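Local atomic coordinates of aquaporin AqpM (Methanothermobacter marburgensis str. Marburg, PDB entry 2F2B), a protein that forms a homotetrameric membrane channel that lets water pass in both directions under osmotic drive and also raises the initial flux of glycerol transiently. Residues I9-G14 with I105-G110; I81-T86 with N199-F204; G133-F138 with G195-P200. One frame throughout, in Å; residues are numbered along the deposited sequence.

Interaction 1. Residues I9-G14 with I105-G110; sequences IAEFIG and IAQLLG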
ATOM      1  N   ILE A   9      -5.146  30.298   1.201  1.00 13.85           N
ATOM      2  CA  ILE A   9      -6.366  29.563   0.885  1.00 14.58           C
ATOM      3  C   ILE A   9      -5.970  28.110   0.600  1.00 14.73           C
ATOM      4  O   ILE A   9      -6.651  27.174   1.024  1.00 13.56           O
ATOM      5  CB  ILE A   9      -7.088  30.159  -0.347  1.00 16.25           C
ATOM      6  CG1 ILE A   9      -7.653  31.539   0.001  1.00 17.78           C
ATOM      7  CG2 ILE A   9      -8.211  29.228  -0.800  1.00 17.36           C
ATOM      8  CD1 ILE A   9      -8.238  32.280  -1.197  1.00 17.46           C
ATOM      9  N   ALA A  10      -4.854  27.928  -0.103  1.00 13.16           N
ATOM     10  CA  ALA A  10      -4.367  26.589  -0.421  1.00 13.23           C
ATOM     11  C   ALA A  10      -3.999  25.833   0.859  1.00 12.90           C
ATOM     12  O   ALA A  10      -4.307  24.652   0.990  1.00 13.03           O
ATOM     13  CB  ALA A  10      -3.156  26.671  -1.346  1.00 12.59           C
ATOM     14  N   GLU A  11      -3.338  26.507   1.796  1.00 11.90           N
ATOM     15  CA  GLU A  11      -2.965  25.863   3.057  1.00 12.37           C
ATOM     16  C   GLU A  11      -4.221  25.467   3.841  1.00 13.08           C
ATOM     17  O   GLU A  11      -4.248  24.431   4.505  1.00 13.54           O
ATOM     18  CB  GLU A  11      -2.084  26.798   3.899  1.00 12.68           C
ATOM     19  CG  GLU A  11      -0.661  26.961   3.369  1.00 12.38           C
ATOM     20  CD  GLU A  11       0.143  25.668   3.430  1.00 14.01           C
ATOM     21  OE1 GLU A  11       0.187  25.048   4.511  1.00 12.49           O
ATOM     22  OE2 GLU A  11       0.739  25.277   2.403  1.00 16.55           O
ATOM     23  N   PHE A  12      -5.257  26.296   3.759  1.00 12.78           N
ATOM     24  CA  PHE A  12      -6.522  26.020   4.439  1.00 12.74           C
ATOM     25  C   PHE A  12      -7.138  24.753   3.842  1.00 12.50           C
ATOM     26  O   PHE A  12      -7.532  23.838   4.568  1.00 12.43           O
ATOM     27  CB  PHE A  12      -7.479  27.210   4.262  1.00 13.54           C
ATOM     28  CG  PHE A  12      -8.867  26.976   4.806  1.00 13.47           C
ATOM     29  CD1 PHE A  12      -9.817  26.283   4.060  1.00 15.46           C
ATOM     30  CD2 PHE A  12      -9.230  27.469   6.058  1.00 14.71           C
ATOM     31  CE1 PHE A  12     -11.114  26.084   4.551  1.00 15.76           C
ATOM     32  CE2 PHE A  12     -10.519  27.279   6.559  1.00 13.54           C
ATOM     33  CZ  PHE A  12     -11.462  26.586   5.804  1.00 15.60           C
ATOM     34  N   ILE A  13      -7.213  24.709   2.516  1.00 12.29           N
ATOM     35  CA  ILE A  13      -7.778  23.557   1.817  1.00 11.62           C
ATOM     36  C   ILE A  13      -6.981  22.286   2.106  1.00 11.40           C
ATOM     37  O   ILE A  13      -7.557  21.232   2.394  1.00 11.24           O
ATOM     38  CB  ILE A  13      -7.812  23.803   0.292  1.00 12.26           C
ATOM     39  CG1 ILE A  13      -8.822  24.909  -0.027  1.00 13.78           C
ATOM     40  CG2 ILE A  13      -8.183  22.514  -0.448  1.00 13.14           C
ATOM     41  CD1 ILE A  13      -8.775  25.394  -1.464  1.00 14.96           C
ATOM     42  N   GLY A  14      -5.658  22.394   2.035  1.00  9.61           N
ATOM     43  CA  GLY A  14      -4.808  21.242   2.280  1.00 11.01           C
ATOM     44  C   GLY A  14      -4.949  20.672   3.677  1.00 10.69           C
ATOM     45  O   GLY A  14      -4.982  19.455   3.856  1.00  9.83           O
ATOM     46  N   ILE A 105      -2.170  30.190  10.818  1.00 15.27           N
ATOM     47  CA  ILE A 105      -3.573  30.518  11.046  1.00 15.45           C
ATOM     48  C   ILE A 105      -4.443  29.800  10.017  1.00 13.85           C
ATOM     49  O   ILE A 105      -5.481  29.233  10.357  1.00 14.67           O
ATOM     50  CB  ILE A 105      -3.821  32.043  10.965  1.00 17.18           C
ATOM     51  CG1 ILE A 105      -3.172  32.727  12.172  1.00 20.18           C
ATOM     52  CG2 ILE A 105      -5.320  32.334  10.927  1.00 18.54           C
ATOM     53  CD1 ILE A 105      -3.316  34.241  12.179  1.00 22.30           C
ATOM     54  N   ALA A 106      -4.009  29.815   8.759  1.00 13.72           N
ATOM     55  CA  ALA A 106      -4.756  29.155   7.693  1.00 13.04           C
ATOM     56  C   ALA A 106      -4.864  27.658   7.968  1.00 12.54           C
ATOM     57  O   ALA A 106      -5.906  27.050   7.727  1.00 12.72           O
ATOM     58  CB  ALA A 106      -4.071  29.389   6.344  1.00 12.88           C
ATOM     59  N   GLN A 107      -3.780  27.073   8.472  1.00 12.18           N
ATOM     60  CA  GLN A 107      -3.741  25.643   8.780  1.00 12.44           C
ATOM     61  C   GLN A 107      -4.676  25.303   9.940  1.00 12.88           C
ATOM     62  O   GLN A 107      -5.427  24.327   9.875  1.00 11.61           O
ATOM     63  CB  GLN A 107      -2.300  25.221   9.108  1.00 11.85           C
ATOM     64  CG  GLN A 107      -1.327  25.380   7.931  1.00 11.88           C
ATOM     65  CD  GLN A 107       0.130  25.440   8.370  1.00 11.38           C
ATOM     66  OE1 GLN A 107       0.429  25.440   9.564  1.00 13.09           O
ATOM     67  NE2 GLN A 107       1.039  25.499   7.405  1.00 11.59           N
ATOM     68  N   LEU A 108      -4.643  26.108  11.000  1.00 12.94           N
ATOM     69  CA  LEU A 108      -5.513  25.865  12.150  1.00 14.09           C
ATOM     70  C   LEU A 108      -6.986  25.956  11.746  1.00 14.49           C
ATOM     71  O   LEU A 108      -7.807  25.129  12.151  1.00 13.49           O
ATOM     72  CB  LEU A 108      -5.212  26.875  13.264  1.00 14.21           C
ATOM     73  CG  LEU A 108      -3.842  26.749  13.938  1.00 15.50           C
ATOM     74  CD1 LEU A 108      -3.608  27.950  14.856  1.00 15.28           C
ATOM     75  CD2 LEU A 108      -3.772  25.449  14.725  1.00 15.19           C
ATOM     76  N   LEU A 109      -7.313  26.964  10.943  1.00 14.11           N
ATOM     77  CA  LEU A 109      -8.681  27.161  10.473  1.00 15.32           C
ATOM     78  C   LEU A 109      -9.120  26.008   9.569  1.00 13.98           C
ATOM     79  O   LEU A 109     -10.235  25.502   9.688  1.00 14.95           O
ATOM     80  CB  LEU A 109      -8.790  28.487   9.713  1.00 16.45           C
ATOM     81  CG  LEU A 109      -8.634  29.761  10.552  1.00 18.67           C
ATOM     82  CD1 LEU A 109      -8.651  30.984   9.640  1.00 19.98           C
ATOM     83  CD2 LEU A 109      -9.756  29.839  11.578  1.00 20.15           C
ATOM     84  N   GLY A 110      -8.236  25.598   8.665  1.00 13.61           N
ATOM     85  CA  GLY A 110      -8.559  24.500   7.767  1.00 13.13           C
ATOM     86  C   GLY A 110      -8.831  23.213   8.522  1.00 12.78           C
ATOM     87  O   GLY A 110      -9.755  22.468   8.189  1.00 12.49           O
TER
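The first torsions of Glu11 and Phe12 send these neighbours of residues 9-14 to separate parts of residues 105-110. Phe12 holds CG anti to its own nitrogen (chi1 174°), which lays the ring against Leu109 and Gly110, whereas Glu11, with CG anti to its carbonyl carbon and a chain bent again at chi2, brings its carboxylate alongside the extended Gln107. The ring is met over one face by the alpha carbon of Gly110, a CH-pi contact with Gly110 CA 3.7 Å from the centroid of the Phe12 ring, and Phe12 CE2 touches Leu109 CB at 3.8 Å. With no side chain on Gly110, the backbones come close: Gly110 CA lies 3.4 Å from Phe12 O, and Phe12 CA approaches Ala106 O at 3.5 Å, both CA-H...O contacts. The segments belong to transmembrane helices 4-33 and 100-122 of the aquaporin bundle, whose axes, over these segments, approach to 7.3 Å at a crossing angle of -34°, and Ala106 CB packs against Glu11 CB. On another side of the contact, Gln107 NE2 donates to Glu11 OE1 across 3.1 Å in a nearly straight bond (168°), meeting the carboxylate on its anti side but tilted out of its plane. Both polar ends reach further: Glu11 accepts from the backbone nitrogens of His80 and Ile81 and hydrogen-bonds Ser77 OG, and Gln107 NE2 also bonds Thr86 OG1.

Interaction 2. Residues I81-T86 with N199-F204; sequences INPAVT and NPARTF. With GOL (glycerol), chain B.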
ATOM      1  N   ILE A  81       0.796  22.468   5.216  1.00 12.37           N
ATOM      2  CA  ILE A  81      -0.362  21.946   5.952  1.00 11.68           C
ATOM      3  C   ILE A  81      -0.018  21.364   7.319  1.00 12.62           C
ATOM      4  O   ILE A  81      -0.667  20.427   7.801  1.00 11.50           O
ATOM      5  CB  ILE A  81      -1.142  20.901   5.101  1.00 12.80           C
ATOM      6  CG1 ILE A  81      -0.264  19.683   4.786  1.00 12.21           C
ATOM      7  CG2 ILE A  81      -1.614  21.562   3.802  1.00 10.62           C
ATOM      8  CD1 ILE A  81      -1.002  18.562   4.049  1.00 15.75           C
ATOM      9  N   ASN A  82       0.977  21.973   7.959  1.00 11.67           N
ATOM     10  CA  ASN A  82       1.469  21.529   9.258  1.00 10.80           C
ATOM     11  C   ASN A  82       2.313  22.652   9.878  1.00 10.60           C
ATOM     12  O   ASN A  82       3.362  23.002   9.350  1.00 11.19           O
ATOM     13  CB  ASN A  82       2.347  20.293   9.046  1.00 10.45           C
ATOM     14  CG  ASN A  82       2.825  19.677  10.341  1.00 10.45           C
ATOM     15  OD1 ASN A  82       2.886  20.338  11.379  1.00 11.19           O
ATOM     16  ND2 ASN A  82       3.186  18.399  10.280  1.00 10.75           N
ATOM     17  N   PRO A  83       1.863  23.226  11.005  1.00 11.70           N
ATOM     18  CA  PRO A  83       2.622  24.303  11.654  1.00 13.20           C
ATOM     19  C   PRO A  83       4.067  23.919  11.975  1.00 12.59           C
ATOM     20  O   PRO A  83       4.968  24.760  11.920  1.00 12.71           O
ATOM     21  CB  PRO A  83       1.805  24.588  12.914  1.00 12.80           C
ATOM     22  CG  PRO A  83       0.400  24.310  12.458  1.00 12.69           C
ATOM     23  CD  PRO A  83       0.561  23.026  11.667  1.00 11.53           C
ATOM     24  N   ALA A  84       4.288  22.649  12.314  1.00 11.70           N
ATOM     25  CA  ALA A  84       5.634  22.187  12.636  1.00 12.03           C
ATOM     26  C   ALA A  84       6.547  22.198  11.407  1.00 12.72           C
ATOM     27  O   ALA A  84       7.753  22.428  11.525  1.00 12.37           O
ATOM     28  CB  ALA A  84       5.578  20.786  13.243  1.00 11.26           C
ATOM     29  N   VAL A  85       5.979  21.944  10.230  1.00 11.88           N
ATOM     30  CA  VAL A  85       6.764  21.953   8.998  1.00 12.81           C
ATOM     31  C   VAL A  85       7.113  23.397   8.643  1.00 13.37           C
ATOM     32  O   VAL A  85       8.248  23.702   8.274  1.00 13.79           O
ATOM     33  CB  VAL A  85       5.983  21.306   7.828  1.00 14.32           C
ATOM     34  CG1 VAL A  85       6.715  21.543   6.505  1.00 14.71           C
ATOM     35  CG2 VAL A  85       5.832  19.808   8.086  1.00 14.63           C
ATOM     36  N   THR A  86       6.131  24.282   8.768  1.00 13.24           N
ATOM     37  CA  THR A  86       6.334  25.701   8.477  1.00 13.42           C
ATOM     38  C   THR A  86       7.451  26.252   9.368  1.00 14.42           C
ATOM     39  O   THR A  86       8.354  26.944   8.892  1.00 15.08           O
ATOM     40  CB  THR A  86       5.033  26.503   8.721  1.00 14.08           C
ATOM     41  OG1 THR A  86       4.005  26.018   7.849  1.00 12.10           O
ATOM     42  CG2 THR A  86       5.249  27.995   8.445  1.00 12.12           C
ATOM     43  N   ASN A 199       1.554  16.974  13.977  1.00 12.13           N
ATOM     44  CA  ASN A 199       1.002  18.200  13.410  1.00 12.14           C
ATOM     45  C   ASN A 199       0.094  18.955  14.390  1.00 11.88           C
ATOM     46  O   ASN A 199      -1.003  18.494  14.702  1.00 11.01           O
ATOM     47  CB  ASN A 199       0.197  17.751  12.186  1.00 11.45           C
ATOM     48  CG  ASN A 199      -0.304  18.889  11.342  1.00 10.78           C
ATOM     49  OD1 ASN A 199      -0.681  19.947  11.844  1.00 11.13           O
ATOM     50  ND2 ASN A 199      -0.345  18.659  10.035  1.00 11.49           N
ATOM     51  N   PRO A 200       0.524  20.138  14.863  1.00 10.73           N
ATOM     52  CA  PRO A 200      -0.297  20.909  15.806  1.00 11.54           C
ATOM     53  C   PRO A 200      -1.707  21.249  15.304  1.00 11.91           C
ATOM     54  O   PRO A 200      -2.655  21.282  16.088  1.00 13.42           O
ATOM     55  CB  PRO A 200       0.547  22.162  16.054  1.00 11.67           C
ATOM     56  CG  PRO A 200       1.957  21.650  15.897  1.00 13.51           C
ATOM     57  CD  PRO A 200       1.831  20.785  14.656  1.00 11.27           C
ATOM     58  N   ALA A 201      -1.846  21.499  14.004  1.00 10.73           N
ATOM     59  CA  ALA A 201      -3.154  21.838  13.441  1.00 10.78           C
ATOM     60  C   ALA A 201      -4.049  20.605  13.350  1.00 11.99           C
ATOM     61  O   ALA A 201      -5.250  20.672  13.637  1.00 12.50           O
ATOM     62  CB  ALA A 201      -2.983  22.473  12.055  1.00 12.62           C
ATOM     63  N   ARG A 202      -3.461  19.481  12.949  1.00 11.46           N
ATOM     64  CA  ARG A 202      -4.203  18.229  12.822  1.00 11.59           C
ATOM     65  C   ARG A 202      -4.786  17.792  14.168  1.00 12.54           C
ATOM     66  O   ARG A 202      -5.769  17.049  14.218  1.00 12.42           O
ATOM     67  CB  ARG A 202      -3.291  17.139  12.237  1.00 11.30           C
ATOM     68  CG  ARG A 202      -3.867  15.723  12.263  1.00 11.45           C
ATOM     69  CD  ARG A 202      -3.369  14.966  13.489  1.00 11.14           C
ATOM     70  NE  ARG A 202      -3.852  13.586  13.545  1.00 11.41           N
ATOM     71  CZ  ARG A 202      -5.032  13.220  14.034  1.00 12.09           C
ATOM     72  NH1 ARG A 202      -5.869  14.132  14.511  1.00 13.10           N
ATOM     73  NH2 ARG A 202      -5.375  11.939  14.062  1.00 10.55           N
ATOM     74  N   THR A 203      -4.180  18.254  15.258  1.00 12.21           N
ATOM     75  CA  THR A 203      -4.686  17.924  16.586  1.00 12.56           C
ATOM     76  C   THR A 203      -5.702  18.986  17.015  1.00 12.75           C
ATOM     77  O   THR A 203      -6.735  18.668  17.602  1.00 12.06           O
ATOM     78  CB  THR A 203      -3.546  17.852  17.631  1.00 13.71           C
ATOM     79  OG1 THR A 203      -2.667  16.766  17.304  1.00 13.22           O
ATOM     80  CG2 THR A 203      -4.119  17.621  19.028  1.00 13.08           C
ATOM     81  N   PHE A 204      -5.408  20.242  16.698  1.00 13.88           N
ATOM     82  CA  PHE A 204      -6.281  21.371  17.039  1.00 14.33           C
ATOM     83  C   PHE A 204      -7.720  21.218  16.534  1.00 14.05           C
ATOM     84  O   PHE A 204      -8.679  21.423  17.287  1.00 13.89           O
ATOM     85  CB  PHE A 204      -5.687  22.663  16.473  1.00 13.79           C
ATOM     86  CG  PHE A 204      -6.578  23.866  16.633  1.00 15.66           C
ATOM     87  CD1 PHE A 204      -6.688  24.510  17.860  1.00 17.51           C
ATOM     88  CD2 PHE A 204      -7.312  24.351  15.551  1.00 16.67           C
ATOM     89  CE1 PHE A 204      -7.521  25.625  18.011  1.00 18.75           C
ATOM     90  CE2 PHE A 204      -8.146  25.463  15.689  1.00 19.18           C
ATOM     91  CZ  PHE A 204      -8.249  26.100  16.924  1.00 17.73           C
TER
HETATM   92  C1  GOL B 501       1.902  16.322   6.223  1.00 35.51           C
HETATM   93  O1  GOL B 501       2.371  16.841   4.772  1.00 38.03           O
HETATM   94  C2  GOL B 501       2.354  16.834   7.442  1.00 34.40           C
HETATM   95  O2  GOL B 501       3.434  17.605   7.270  1.00 35.50           O
HETATM   96  C3  GOL B 501       1.650  16.456   8.343  1.00 34.08           C
HETATM   97  O3  GOL B 501       0.516  15.748   9.134  1.00 29.92           O
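The paired NPA motifs of the aquaporin pore meet here, Asn82-Pro83-Ala84 against Asn199-Pro200-Ala201. Each asparagine directs CG anti to its own nitrogen (chi1 -175° in Asn82, -172° in Asn199), and the two amides, arriving from opposite directions, stack with their planes 9° apart and Asn82 CG 3.4 Å from Asn199 CG. The prolines close the junction beside them: Pro83 CD lies 3.6 Å from Ala201 CB and 3.9 Å from Pro200 CD. In the family fold, short helices 83-91 and 200-214 enter the membrane from opposite sides and abut at their N-terminal ends, and both asparagines are N-caps. Asn82 OD1 accepts from Ala84 N, while Asn199 OD1 takes Arg202 N at 3.0 Å and, weakly, Ala201 N. Capping fixes the rotation of each amide and leaves ND2 as the donor end. Asn199 ND2 donates to Ile81 O at 2.9 Å, in the carbonyl plane on a lone pair, and also to O3 of a glycerol, probably from the crystallisation liquor, in an almost straight bond. Asn82 ND2 bonds Leu198 O, the backbone carbonyl just before the second motif, and reaches glycerol O2 at 3.1 Å. The two helix ends would probably polarise these N-H groups, making them better donors to a passing hydroxyl or water. Val85 CG2 packs against the glycerol, 3.4 Å from its O2.

Interaction 3. Residues G133-F138 with G195-P200; sequences GATAPF and GSSLNP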
ATOM      1  N   GLY A 133     -11.260  11.364  15.665  1.00 12.53           N
ATOM      2  CA  GLY A 133      -9.860  11.029  15.467  1.00 13.07           C
ATOM      3  C   GLY A 133      -8.882  11.923  16.209  1.00 13.47           C
ATOM      4  O   GLY A 133      -7.764  12.140  15.740  1.00 13.94           O
ATOM      5  N   ALA A 134      -9.284  12.443  17.365  1.00 12.60           N
ATOM      6  CA  ALA A 134      -8.402  13.307  18.146  1.00 13.78           C
ATOM      7  C   ALA A 134      -7.223  12.505  18.702  1.00 13.95           C
ATOM      8  O   ALA A 134      -7.382  11.361  19.129  1.00 16.44           O
ATOM      9  CB  ALA A 134      -9.180  13.957  19.293  1.00 14.01           C
ATOM     10  N   THR A 135      -6.040  13.109  18.696  1.00 14.49           N
ATOM     11  CA  THR A 135      -4.844  12.445  19.206  1.00 14.02           C
ATOM     12  C   THR A 135      -4.647  12.693  20.702  1.00 15.21           C
ATOM     13  O   THR A 135      -4.677  13.836  21.160  1.00 15.64           O
ATOM     14  CB  THR A 135      -3.573  12.936  18.472  1.00 13.89           C
ATOM     15  OG1 THR A 135      -3.470  14.361  18.594  1.00 15.35           O
ATOM     16  CG2 THR A 135      -3.628  12.559  16.991  1.00 13.05           C
ATOM     17  N   ALA A 136      -4.445  11.616  21.455  1.00 14.97           N
ATOM     18  CA  ALA A 136      -4.212  11.705  22.897  1.00 16.32           C
ATOM     19  C   ALA A 136      -3.425  10.477  23.337  1.00 16.04           C
ATOM     20  O   ALA A 136      -3.480   9.434  22.686  1.00 16.36           O
ATOM     21  CB  ALA A 136      -5.543  11.777  23.652  1.00 16.50           C
ATOM     22  N   PRO A 137      -2.669  10.586  24.442  1.00 15.85           N
ATOM     23  CA  PRO A 137      -1.899   9.428  24.902  1.00 16.14           C
ATOM     24  C   PRO A 137      -2.815   8.223  25.107  1.00 16.17           C
ATOM     25  O   PRO A 137      -3.916   8.353  25.648  1.00 16.85           O
ATOM     26  CB  PRO A 137      -1.284   9.920  26.214  1.00 16.69           C
ATOM     27  CG  PRO A 137      -1.113  11.389  25.974  1.00 15.29           C
ATOM     28  CD  PRO A 137      -2.419  11.759  25.298  1.00 16.07           C
ATOM     29  N   PHE A 138      -2.369   7.055  24.662  1.00 14.86           N
ATOM     30  CA  PHE A 138      -3.165   5.846  24.818  1.00 15.41           C
ATOM     31  C   PHE A 138      -3.037   5.298  26.240  1.00 16.23           C
ATOM     32  O   PHE A 138      -2.217   5.778  27.021  1.00 15.64           O
ATOM     33  CB  PHE A 138      -2.755   4.808  23.767  1.00 15.09           C
ATOM     34  CG  PHE A 138      -3.485   4.967  22.457  1.00 13.89           C
ATOM     35  CD1 PHE A 138      -3.361   6.138  21.711  1.00 14.10           C
ATOM     36  CD2 PHE A 138      -4.342   3.968  22.001  1.00 13.71           C
ATOM     37  CE1 PHE A 138      -4.087   6.318  20.529  1.00 13.58           C
ATOM     38  CE2 PHE A 138      -5.073   4.134  20.817  1.00 15.04           C
ATOM     39  CZ  PHE A 138      -4.947   5.311  20.082  1.00 13.89           C
ATOM     40  N   GLY A 195      -1.114   8.658  19.203  1.00 12.82           N
ATOM     41  CA  GLY A 195      -2.107   9.035  18.214  1.00 12.29           C
ATOM     42  C   GLY A 195      -1.369   9.474  16.959  1.00 11.65           C
ATOM     43  O   GLY A 195      -1.968   9.653  15.901  1.00 12.39           O
ATOM     44  N   SER A 196      -0.056   9.653  17.095  1.00 11.15           N
ATOM     45  CA  SER A 196       0.823  10.052  15.990  1.00 11.70           C
ATOM     46  C   SER A 196       0.333  11.265  15.206  1.00 11.41           C
ATOM     47  O   SER A 196       0.066  11.179  14.003  1.00 10.76           O
ATOM     48  CB  SER A 196       1.030   8.873  15.033  1.00 11.20           C
ATOM     49  OG  SER A 196       1.954   9.209  14.008  1.00 11.17           O
ATOM     50  N   SER A 197       0.226  12.397  15.892  1.00 10.28           N
ATOM     51  CA  SER A 197      -0.225  13.643  15.276  1.00 11.07           C
ATOM     52  C   SER A 197       0.795  14.249  14.314  1.00 11.08           C
ATOM     53  O   SER A 197       0.483  14.494  13.146  1.00 11.39           O
ATOM     54  CB  SER A 197      -0.542  14.674  16.360  1.00 12.04           C
ATOM     55  OG  SER A 197      -0.620  15.968  15.792  1.00 13.10           O
ATOM     56  N   LEU A 198       1.998  14.510  14.830  1.00 10.96           N
ATOM     57  CA  LEU A 198       3.100  15.105  14.065  1.00 10.70           C
ATOM     58  C   LEU A 198       2.696  16.469  13.525  1.00 11.66           C
ATOM     59  O   LEU A 198       3.437  17.074  12.751  1.00 11.66           O
ATOM     60  CB  LEU A 198       3.458  14.224  12.859  1.00 12.12           C
ATOM     61  CG  LEU A 198       3.433  12.701  12.994  1.00 12.37           C
ATOM     62  CD1 LEU A 198       3.812  12.077  11.643  1.00 13.58           C
ATOM     63  CD2 LEU A 198       4.398  12.254  14.090  1.00 11.40           C
ATOM     64  N   ASN A 199       1.554  16.974  13.977  1.00 12.13           N
ATOM     65  CA  ASN A 199       1.002  18.200  13.410  1.00 12.14           C
ATOM     66  C   ASN A 199       0.094  18.955  14.390  1.00 11.88           C
ATOM     67  O   ASN A 199      -1.003  18.494  14.702  1.00 11.01           O
ATOM     68  CB  ASN A 199       0.197  17.751  12.186  1.00 11.45           C
ATOM     69  CG  ASN A 199      -0.304  18.889  11.342  1.00 10.78           C
ATOM     70  OD1 ASN A 199      -0.681  19.947  11.844  1.00 11.13           O
ATOM     71  ND2 ASN A 199      -0.345  18.659  10.035  1.00 11.49           N
ATOM     72  N   PRO A 200       0.524  20.138  14.863  1.00 10.73           N
ATOM     73  CA  PRO A 200      -0.297  20.909  15.806  1.00 11.54           C
ATOM     74  C   PRO A 200      -1.707  21.249  15.304  1.00 11.91           C
ATOM     75  O   PRO A 200      -2.655  21.282  16.088  1.00 13.42           O
ATOM     76  CB  PRO A 200       0.547  22.162  16.054  1.00 11.67           C
ATOM     77  CG  PRO A 200       1.957  21.650  15.897  1.00 13.51           C
ATOM     78  CD  PRO A 200       1.831  20.785  14.656  1.00 11.27           C
TER
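Thr135 reaches from residues 133-138 onto residues 195-200, and Thr135 CB already lies 4.1 Å from Ser197 CB. Both segments are loops of the aquaporin fold, the second running from the end of helix 175-194 into the second NPA motif, the first linking helices 125-128 and 143-166. Beyond CB the threonine divides. The methyl Thr135 CG2 meets Gly195 O at 3.5 Å and packs against Ser197 CB at 3.8 Å. The hydroxyl Thr135 OG1, set by a chi1 of 56° between the backbone nitrogen and the carbonyl carbon, passes 3.7 Å from the same Ser197 CB and finds its polar partner in Thr203 OG1 on helix 200-214, which also hydrogen-bonds Ser197 OG. The hydroxyl of Thr203 thus links both loops to the helix that follows, although across the two segments the contact itself is made by van der Waals packing.

Further along, the carboxylate of Glu150 on helix 143-166 accepts from the backbone N-H groups of Ser197 and Leu198, gripping the main chain on its way into the motif. Separately, Gly133 O accepts from Arg202 NH2, a tie from the first loop to helix 200-214. Gly195 is the first residue to leave helix 175-194, with a positive phi of 96°. The face of its alpha carbon where a side chain would stand is occupied by Thr135 CB, which lies 4.2 Å from Gly195 CA. Phe138 closes the far end, where its backbone and that of Ile193 hydrogen-bond and Phe138 CE1 comes 4.0 Å from Gly195 N.

Overall arrangement
All three contacts are largely buried, but they differ in depth and chemistry. The centre of interaction 2 lies about 6 Å from that of the chain, interaction 3 at about 8 Å and interaction 1 at about 13 Å, with Leu109 on the surface. Interaction 1 joins two long helices through a carboxylate-amide bond and ring packing. Interaction 2 joins two short helix starts by stacked, capped amides and carries both asparagine donors to glycerol; it shares Asn199 and Pro200 with interaction 3, where a threonine and a phenylalanine pack on backbone and CB atoms between loops. Interaction 1 holds 81-86 through Glu11 and Gln107; interaction 3 meets 199-204 through Ser197 and Thr203 and reaches Asn82 through Leu198 O.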